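Local coordinates for amino acid adenylation domain-containing protein (Bacillus stratosphericus LAMA 585, PDB 6ULY) that probably selects an alpha-keto acid and activates it as an acyl adenylate in the adenylation domain of a nonribosomal depsipeptide synthetase, at residues E54-G59 and P155-E160; I126-S131 and L148-V153. All coordinates share one frame; numbering follows the deposited sequence.

Both contacts lie at the same margin of the AMP-binding domain, their centres about 13 Å apart. Contact 2 pairs two parallel strands at the end of a mixed sheet, joined by regular backbone bonds, with just over half of its touching residues buried, against a third in contact 1. Contact 1 sits further from the centre of the chain and closer to the surface: the loop leaving strand 150-152 is laid on helix 46-62, held by side chains that reach for its carbonyls and by a small apolar group. Contact 2 is nested within the chain loop that contact 1 closes. The two meet where Met156 CE packs 3.8 Å from Leu127 CD1 and where Val56 touches Val153.

Contact 1 (E54-G59 and P155-E160); sequences ERVLTG and PMLTLE. With SO4 (sulfate ion), chain G.
Arg55 and Thr58, one turn apart on helix 46-62, reach for successive carbonyls of residues 155-160, the loop that follows edge strand 150-152 in the AMP-binding domain. With CG of Arg55 anti to its own carbonyl carbon (chi1 -62°) and the chain extended as far as NE, the side chain runs alongside the loop, CD lying 3.2 Å from Leu157 O. At its end the guanidinium presents its edge to Leu159 O. NH1 donates to that oxygen over 3.3 Å, nearly straight at 169°, and the bond lies in both the carbonyl plane and the guanidinium plane. The same nitrogen binds O2 of a sulfate at 2.7 Å, while weaker bonds join NH1 and NH2 to sulfate O4. The anion, probably from the crystallisation liquor, is also held by the backbone N of Arg161, whose side chain forms a salt bridge with Glu54.

On the inner side the contact turns apolar. Met156 points toward the helix with its chain extended beyond CG, crossing Val56 at about a right angle, and SD rests 3.8 Å from Val56 CG1. The other branch of Val56, CG2, meets Leu157 CD2, and Ala87 and Thr83 of helix 78-91 also touch this valine. Gly59, lacking a side chain, leaves room against the helix for both Met156 CG, the more demanding, and Leu159 CD1, 3.5 Å from Gly59 N. Beside them, Thr58 OG1 donates to Glu160 O from 28° off the carbonyl plane; the modelled 2.5 Å is unusually short and its exact length uncertain.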
ATOM      1  N   GLU A  54     -24.208   4.478 -31.322  1.00 43.93           N
ATOM      2  CA  GLU A  54     -24.785   5.791 -31.589  1.00 42.61           C
ATOM      3  C   GLU A  54     -26.116   5.968 -30.872  1.00 41.88           C
ATOM      4  O   GLU A  54     -26.436   7.074 -30.423  1.00 44.30           O
ATOM      5  CB  GLU A  54     -24.949   5.990 -33.097  1.00 48.21           C
ATOM      6  CG  GLU A  54     -23.637   6.275 -33.823  1.00 49.84           C
ATOM      7  CD  GLU A  54     -23.741   6.114 -35.328  1.00 53.09           C
ATOM      8  OE1 GLU A  54     -22.749   6.411 -36.026  1.00 49.17           O
ATOM      9  OE2 GLU A  54     -24.812   5.689 -35.813  1.00 50.63           O
ATOM     10  N   ARG A  55     -26.901   4.896 -30.745  1.00 43.98           N
ATOM     11  CA  ARG A  55     -28.142   4.979 -29.980  1.00 47.36           C
ATOM     12  C   ARG A  55     -27.845   5.256 -28.512  1.00 45.62           C
ATOM     13  O   ARG A  55     -28.395   6.191 -27.917  1.00 44.45           O
ATOM     14  CB  ARG A  55     -28.949   3.689 -30.143  1.00 47.51           C
ATOM     15  CG  ARG A  55     -29.387   3.408 -31.575  1.00 48.96           C
ATOM     16  CD  ARG A  55     -30.328   2.213 -31.666  1.00 52.63           C
ATOM     17  NE  ARG A  55     -30.299   1.602 -32.996  1.00 50.58           N
ATOM     18  CZ  ARG A  55     -30.910   2.104 -34.066  1.00 52.62           C
ATOM     19  NH1 ARG A  55     -31.597   3.234 -33.973  1.00 51.18           N
ATOM     20  NH2 ARG A  55     -30.826   1.479 -35.235  1.00 50.54           N
ATOM     21  N   VAL A  56     -26.958   4.460 -27.911  1.00 43.52           N
ATOM     22  CA  VAL A  56     -26.577   4.711 -26.523  1.00 48.77           C
ATOM     23  C   VAL A  56     -26.034   6.126 -26.368  1.00 42.89           C
ATOM     24  O   VAL A  56     -26.261   6.786 -25.344  1.00 41.87           O
ATOM     25  CB  VAL A  56     -25.563   3.656 -26.045  1.00 42.53           C
ATOM     26  CG1 VAL A  56     -25.059   3.998 -24.647  1.00 47.40           C
ATOM     27  CG2 VAL A  56     -26.193   2.277 -26.060  1.00 44.48           C
ATOM     28  N   LEU A  57     -25.320   6.622 -27.384  1.00 37.11           N
ATOM     29  CA  LEU A  57     -24.771   7.973 -27.308  1.00 39.07           C
ATOM     30  C   LEU A  57     -25.874   9.012 -27.160  1.00 43.52           C
ATOM     31  O   LEU A  57     -25.684  10.033 -26.489  1.00 48.16           O
ATOM     32  CB  LEU A  57     -23.924   8.267 -28.547  1.00 40.54           C
ATOM     33  CG  LEU A  57     -23.390   9.695 -28.681  1.00 45.05           C
ATOM     34  CD1 LEU A  57     -22.463  10.054 -27.522  1.00 51.22           C
ATOM     35  CD2 LEU A  57     -22.668   9.861 -30.012  1.00 48.74           C
ATOM     36  N   THR A  58     -27.026   8.781 -27.793  1.00 46.83           N
ATOM     37  CA  THR A  58     -28.134   9.720 -27.654  1.00 45.65           C
ATOM     38  C   THR A  58     -28.554   9.851 -26.198  1.00 41.49           C
ATOM     39  O   THR A  58     -28.788  10.961 -25.705  1.00 46.49           O
ATOM     40  CB  THR A  58     -29.322   9.268 -28.503  1.00 48.06           C
ATOM     41  OG1 THR A  58     -28.970   9.307 -29.891  1.00 48.86           O
ATOM     42  CG2 THR A  58     -30.527  10.169 -28.252  1.00 42.83           C
ATOM     43  N   GLY A  59     -28.667   8.723 -25.498  1.00 45.59           N
ATOM     44  CA  GLY A  59     -29.085   8.769 -24.108  1.00 51.61           C
ATOM     45  C   GLY A  59     -28.047   9.404 -23.205  1.00 45.29           C
ATOM     46  O   GLY A  59     -28.388  10.173 -22.302  1.00 49.68           O
ATOM     47  N   PRO A 155     -32.262   0.361 -22.054  1.00 51.66           N
ATOM     48  CA  PRO A 155     -33.221   1.407 -22.445  1.00 57.14           C
ATOM     49  C   PRO A 155     -32.704   2.346 -23.525  1.00 61.36           C
ATOM     50  O   PRO A 155     -33.494   2.823 -24.351  1.00 62.32           O
ATOM     51  CB  PRO A 155     -33.468   2.158 -21.129  1.00 63.23           C
ATOM     52  CG  PRO A 155     -33.158   1.171 -20.059  1.00 61.75           C
ATOM     53  CD  PRO A 155     -32.047   0.322 -20.596  1.00 53.82           C
ATOM     54  N   MET A 156     -31.398   2.632 -23.542  1.00 60.46           N
ATOM     55  CA  MET A 156     -30.853   3.542 -24.544  1.00 57.65           C
ATOM     56  C   MET A 156     -30.807   2.902 -25.923  1.00 55.80           C
ATOM     57  O   MET A 156     -30.835   3.616 -26.932  1.00 54.23           O
ATOM     58  CB  MET A 156     -29.453   4.000 -24.132  1.00 53.80           C
ATOM     59  CG  MET A 156     -29.394   4.674 -22.776  1.00 53.98           C
ATOM     60  SD  MET A 156     -27.728   5.133 -22.249  1.00 53.78           S
ATOM     61  CE  MET A 156     -28.048   5.737 -20.597  1.00 49.32           C
ATOM     62  N   LEU A 157     -30.741   1.570 -25.992  1.00 56.01           N
ATOM     63  CA  LEU A 157     -30.678   0.895 -27.282  1.00 58.63           C
ATOM     64  C   LEU A 157     -31.922   1.126 -28.125  1.00 58.09           C
ATOM     65  O   LEU A 157     -31.905   0.813 -29.321  1.00 58.67           O
ATOM     66  CB  LEU A 157     -30.472  -0.611 -27.088  1.00 58.86           C
ATOM     67  CG  LEU A 157     -29.033  -1.112 -26.957  1.00 62.17           C
ATOM     68  CD1 LEU A 157     -29.015  -2.623 -26.806  1.00 59.23           C
ATOM     69  CD2 LEU A 157     -28.188  -0.696 -28.155  1.00 63.28           C
ATOM     70  N   THR A 158     -32.993   1.663 -27.542  1.00 59.30           N
ATOM     71  CA  THR A 158     -34.228   1.921 -28.267  1.00 60.45           C
ATOM     72  C   THR A 158     -34.333   3.372 -28.720  1.00 60.65           C
ATOM     73  O   THR A 158     -35.430   3.836 -29.049  1.00 52.38           O
ATOM     74  CB  THR A 158     -35.434   1.552 -27.403  1.00 60.72           C
ATOM     75  OG1 THR A 158     -35.671   2.582 -26.435  1.00 56.92           O
ATOM     76  CG2 THR A 158     -35.199   0.232 -26.680  1.00 67.11           C
ATOM     77  N   LEU A 159     -33.219   4.093 -28.749  1.00 58.73           N
ATOM     78  CA  LEU A 159     -33.223   5.504 -29.102  1.00 57.04           C
ATOM     79  C   LEU A 159     -32.754   5.703 -30.538  1.00 54.26           C
ATOM     80  O   LEU A 159     -32.227   4.795 -31.188  1.00 48.89           O
ATOM     81  CB  LEU A 159     -32.339   6.298 -28.140  1.00 62.05           C
ATOM     82  CG  LEU A 159     -32.783   6.311 -26.678  1.00 69.27           C
ATOM     83  CD1 LEU A 159     -31.810   7.137 -25.844  1.00 57.77           C
ATOM     84  CD2 LEU A 159     -34.200   6.843 -26.560  1.00 70.29           C
ATOM     85  N   GLU A 160     -32.978   6.917 -31.036  1.00 57.24           N
ATOM     86  CA  GLU A 160     -32.441   7.319 -32.327  1.00 59.29           C
ATOM     87  C   GLU A 160     -30.919   7.359 -32.271  1.00 56.46           C
ATOM     88  O   GLU A 160     -30.321   7.661 -31.234  1.00 57.08           O
ATOM     89  CB  GLU A 160     -32.978   8.694 -32.723  1.00 63.12           C
ATOM     90  CG  GLU A 160     -33.674   8.734 -34.070  1.00 85.74           C
ATOM     91  CD  GLU A 160     -33.985  10.149 -34.524  1.00105.96           C
ATOM     92  OE1 GLU A 160     -33.073  11.003 -34.486  1.00 94.83           O
ATOM     93  OE2 GLU A 160     -35.143  10.410 -34.914  1.00113.64           O
TER
HETATM   94  S   SO4 G 705     -32.263   5.397 -36.383  1.00 61.39           S
HETATM   95  O1  SO4 G 705     -31.034   6.030 -36.042  1.00 62.45           O
HETATM   96  O2  SO4 G 705     -33.032   5.184 -35.191  1.00 57.39           O
HETATM   97  O3  SO4 G 705     -32.997   6.294 -37.252  1.00 66.05           O
HETATM   98  O4  SO4 G 705     -31.981   4.127 -37.035  1.00 56.97           O

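Contact 2 (I126-S131 and L148-V153)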
ATOM      1  N   ILE A 126     -22.819   6.531 -13.283  1.00 43.04           N
ATOM      2  CA  ILE A 126     -22.586   5.095 -13.321  1.00 38.76           C
ATOM      3  C   ILE A 126     -23.494   4.496 -14.384  1.00 47.71           C
ATOM      4  O   ILE A 126     -24.709   4.726 -14.386  1.00 45.37           O
ATOM      5  CB  ILE A 126     -22.832   4.451 -11.946  1.00 40.64           C
ATOM      6  CG1 ILE A 126     -21.921   5.091 -10.887  1.00 41.08           C
ATOM      7  CG2 ILE A 126     -22.594   2.948 -12.029  1.00 43.23           C
ATOM      8  CD1 ILE A 126     -22.176   4.607  -9.469  1.00 39.44           C
ATOM      9  N   LEU A 127     -22.893   3.745 -15.299  1.00 47.51           N
ATOM     10  CA  LEU A 127     -23.586   3.096 -16.398  1.00 44.01           C
ATOM     11  C   LEU A 127     -23.548   1.596 -16.158  1.00 47.62           C
ATOM     12  O   LEU A 127     -22.483   1.043 -15.861  1.00 44.69           O
ATOM     13  CB  LEU A 127     -22.918   3.450 -17.726  1.00 46.41           C
ATOM     14  CG  LEU A 127     -23.781   3.608 -18.970  1.00 49.94           C
ATOM     15  CD1 LEU A 127     -24.893   4.611 -18.740  1.00 52.93           C
ATOM     16  CD2 LEU A 127     -22.895   4.039 -20.124  1.00 48.03           C
ATOM     17  N   THR A 128     -24.700   0.940 -16.288  1.00 47.73           N
ATOM     18  CA  THR A 128     -24.823  -0.445 -15.856  1.00 51.07           C
ATOM     19  C   THR A 128     -25.907  -1.139 -16.675  1.00 53.92           C
ATOM     20  O   THR A 128     -26.390  -0.608 -17.680  1.00 55.51           O
ATOM     21  CB  THR A 128     -25.124  -0.510 -14.351  1.00 47.95           C
ATOM     22  OG1 THR A 128     -25.483  -1.848 -13.987  1.00 52.32           O
ATOM     23  CG2 THR A 128     -26.259   0.436 -13.990  1.00 48.84           C
ATOM     24  N   ASP A 129     -26.274  -2.339 -16.233  1.00 58.85           N
ATOM     25  CA  ASP A 129     -27.291  -3.179 -16.844  1.00 50.10           C
ATOM     26  C   ASP A 129     -28.627  -3.037 -16.130  1.00 53.27           C
ATOM     27  O   ASP A 129     -28.706  -2.585 -14.985  1.00 49.74           O
ATOM     28  CB  ASP A 129     -26.875  -4.648 -16.788  1.00 50.01           C
ATOM     29  CG  ASP A 129     -25.688  -4.937 -17.641  1.00 52.79           C
ATOM     30  OD1 ASP A 129     -25.595  -4.334 -18.727  1.00 62.56           O
ATOM     31  OD2 ASP A 129     -24.850  -5.765 -17.229  1.00 52.66           O
ATOM     32  N   ASP A 130     -29.685  -3.480 -16.811  1.00 57.48           N
ATOM     33  CA  ASP A 130     -30.971  -3.611 -16.137  1.00 54.68           C
ATOM     34  C   ASP A 130     -30.895  -4.641 -15.017  1.00 52.71           C
ATOM     35  O   ASP A 130     -31.537  -4.476 -13.973  1.00 53.63           O
ATOM     36  CB  ASP A 130     -32.058  -3.991 -17.145  1.00 55.85           C
ATOM     37  CG  ASP A 130     -32.523  -2.810 -17.986  1.00 57.21           C
ATOM     38  OD1 ASP A 130     -32.711  -1.709 -17.426  1.00 57.95           O
ATOM     39  OD2 ASP A 130     -32.711  -2.986 -19.207  1.00 62.75           O
ATOM     40  N   SER A 131     -30.101  -5.698 -15.205  1.00 49.96           N
ATOM     41  CA  SER A 131     -29.942  -6.725 -14.183  1.00 54.23           C
ATOM     42  C   SER A 131     -29.157  -6.243 -12.965  1.00 57.89           C
ATOM     43  O   SER A 131     -29.176  -6.925 -11.935  1.00 64.10           O
ATOM     44  CB  SER A 131     -29.251  -7.953 -14.785  1.00 55.36           C
ATOM     45  OG  SER A 131     -27.885  -7.690 -15.053  1.00 64.88           O
ATOM     46  N   LEU A 148     -25.209  10.243  -6.219  1.00 62.79           N
ATOM     47  CA  LEU A 148     -25.173   9.052  -7.053  1.00 61.22           C
ATOM     48  C   LEU A 148     -26.143   9.205  -8.219  1.00 65.21           C
ATOM     49  O   LEU A 148     -27.283   9.643  -8.040  1.00 63.77           O
ATOM     50  CB  LEU A 148     -25.525   7.813  -6.230  1.00 58.41           C
ATOM     51  CG  LEU A 148     -25.255   6.474  -6.921  1.00 60.38           C
ATOM     52  CD1 LEU A 148     -23.765   6.283  -7.143  1.00 55.56           C
ATOM     53  CD2 LEU A 148     -25.829   5.318  -6.120  1.00 60.13           C
ATOM     54  N   ARG A 149     -25.676   8.851  -9.417  1.00 63.38           N
ATOM     55  CA  ARG A 149     -26.485   8.887 -10.628  1.00 59.07           C
ATOM     56  C   ARG A 149     -26.238   7.604 -11.405  1.00 52.28           C
ATOM     57  O   ARG A 149     -25.086   7.266 -11.696  1.00 52.83           O
ATOM     58  CB  ARG A 149     -26.147  10.105 -11.494  1.00 60.48           C
ATOM     59  CG  ARG A 149     -26.649  11.425 -10.936  1.00 68.99           C
ATOM     60  CD  ARG A 149     -26.057  12.601 -11.701  1.00 89.71           C
ATOM     61  NE  ARG A 149     -26.504  13.890 -11.176  1.00110.21           N
ATOM     62  CZ  ARG A 149     -26.020  15.066 -11.564  1.00112.68           C
ATOM     63  NH1 ARG A 149     -25.065  15.129 -12.483  1.00105.42           N
ATOM     64  NH2 ARG A 149     -26.489  16.186 -11.029  1.00101.92           N
ATOM     65  N   VAL A 150     -27.316   6.893 -11.733  1.00 50.13           N
ATOM     66  CA  VAL A 150     -27.232   5.608 -12.413  1.00 49.44           C
ATOM     67  C   VAL A 150     -28.150   5.625 -13.628  1.00 52.34           C
ATOM     68  O   VAL A 150     -29.164   6.330 -13.657  1.00 53.15           O
ATOM     69  CB  VAL A 150     -27.605   4.440 -11.472  1.00 49.84           C
ATOM     70  CG1 VAL A 150     -27.148   3.112 -12.061  1.00 48.27           C
ATOM     71  CG2 VAL A 150     -27.008   4.660 -10.086  1.00 54.09           C
ATOM     72  N   ALA A 151     -27.785   4.837 -14.638  1.00 52.55           N
ATOM     73  CA  ALA A 151     -28.582   4.725 -15.849  1.00 50.57           C
ATOM     74  C   ALA A 151     -28.243   3.408 -16.527  1.00 50.74           C
ATOM     75  O   ALA A 151     -27.072   3.028 -16.602  1.00 50.91           O
ATOM     76  CB  ALA A 151     -28.328   5.901 -16.798  1.00 57.27           C
ATOM     77  N   ALA A 152     -29.272   2.714 -17.006  1.00 49.01           N
ATOM     78  CA  ALA A 152     -29.093   1.444 -17.688  1.00 50.50           C
ATOM     79  C   ALA A 152     -28.886   1.670 -19.180  1.00 47.71           C
ATOM     80  O   ALA A 152     -29.361   2.654 -19.753  1.00 48.61           O
ATOM     81  CB  ALA A 152     -30.299   0.531 -17.463  1.00 49.12           C
ATOM     82  N   VAL A 153     -28.177   0.731 -19.806  1.00 42.68           N
ATOM     83  CA  VAL A 153     -27.832   0.848 -21.218  1.00 46.89           C
ATOM     84  C   VAL A 153     -28.952   0.331 -22.117  1.00 50.49           C
ATOM     85  O   VAL A 153     -29.269   0.954 -23.134  1.00 50.44           O
ATOM     86  CB  VAL A 153     -26.508   0.109 -21.483  1.00 47.31           C
ATOM     87  CG1 VAL A 153     -26.331  -0.168 -22.966  1.00 52.10           C
ATOM     88  CG2 VAL A 153     -25.336   0.918 -20.948  1.00 50.38           C
TER
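Thr128 and Val150 meet on one face of a parallel strand pair, their side chains crossing obliquely. Thr128 holds OG1 anti to its backbone N (chi1 169°), which places CG2 between that nitrogen and the carbonyl carbon and brings it to only 3.4 Å from Val150 CG1, a tight approach. The backbones of 126-128 and 150-152 run together at 26°, with Ile126 opposite Val150, Leu127 opposite Ala151 and Thr128 opposite Ala152. Four bonds join them: Ile126 N to Arg149 O, Ala151 N to Ile126 O, Thr128 N to Ala151 O, and Val153 N to Thr128 O. The first is the straightest, at 169°.

Leu127 leaves the sheet on the other face, shared with Ala151. Its CB carries the chain off the strand to CG, which packs 3.7 Å from Val153 CG2; the two side chains cross at about a right angle. From CG, one branch leans back over the neighbouring strand, bringing CD1 to 3.4 Å from Ala151 O and 4.2 Å from Ala151 CB. The other methyl, CD2, stays with Val153, 4.0 Å from its CG2. Helix 78-91 covers this face, with Ala84 touching both Leu127 and Val153.

On the Thr128 face, Ile126 extends its CD1 to Leu148 CD1, and Val136 of helix 130-137 packs against Ile126, Thr128 and Val150. Just past the strand, Asp129 OD2 accepts from the backbone N of Ser76 and Ser77. Strand 125-128, helix 130-137 and strand 150-152 thus form a beta-alpha-beta crossover, whose second strand is the outermost one of a mixed sheet packed between helices in the AMP-binding domain.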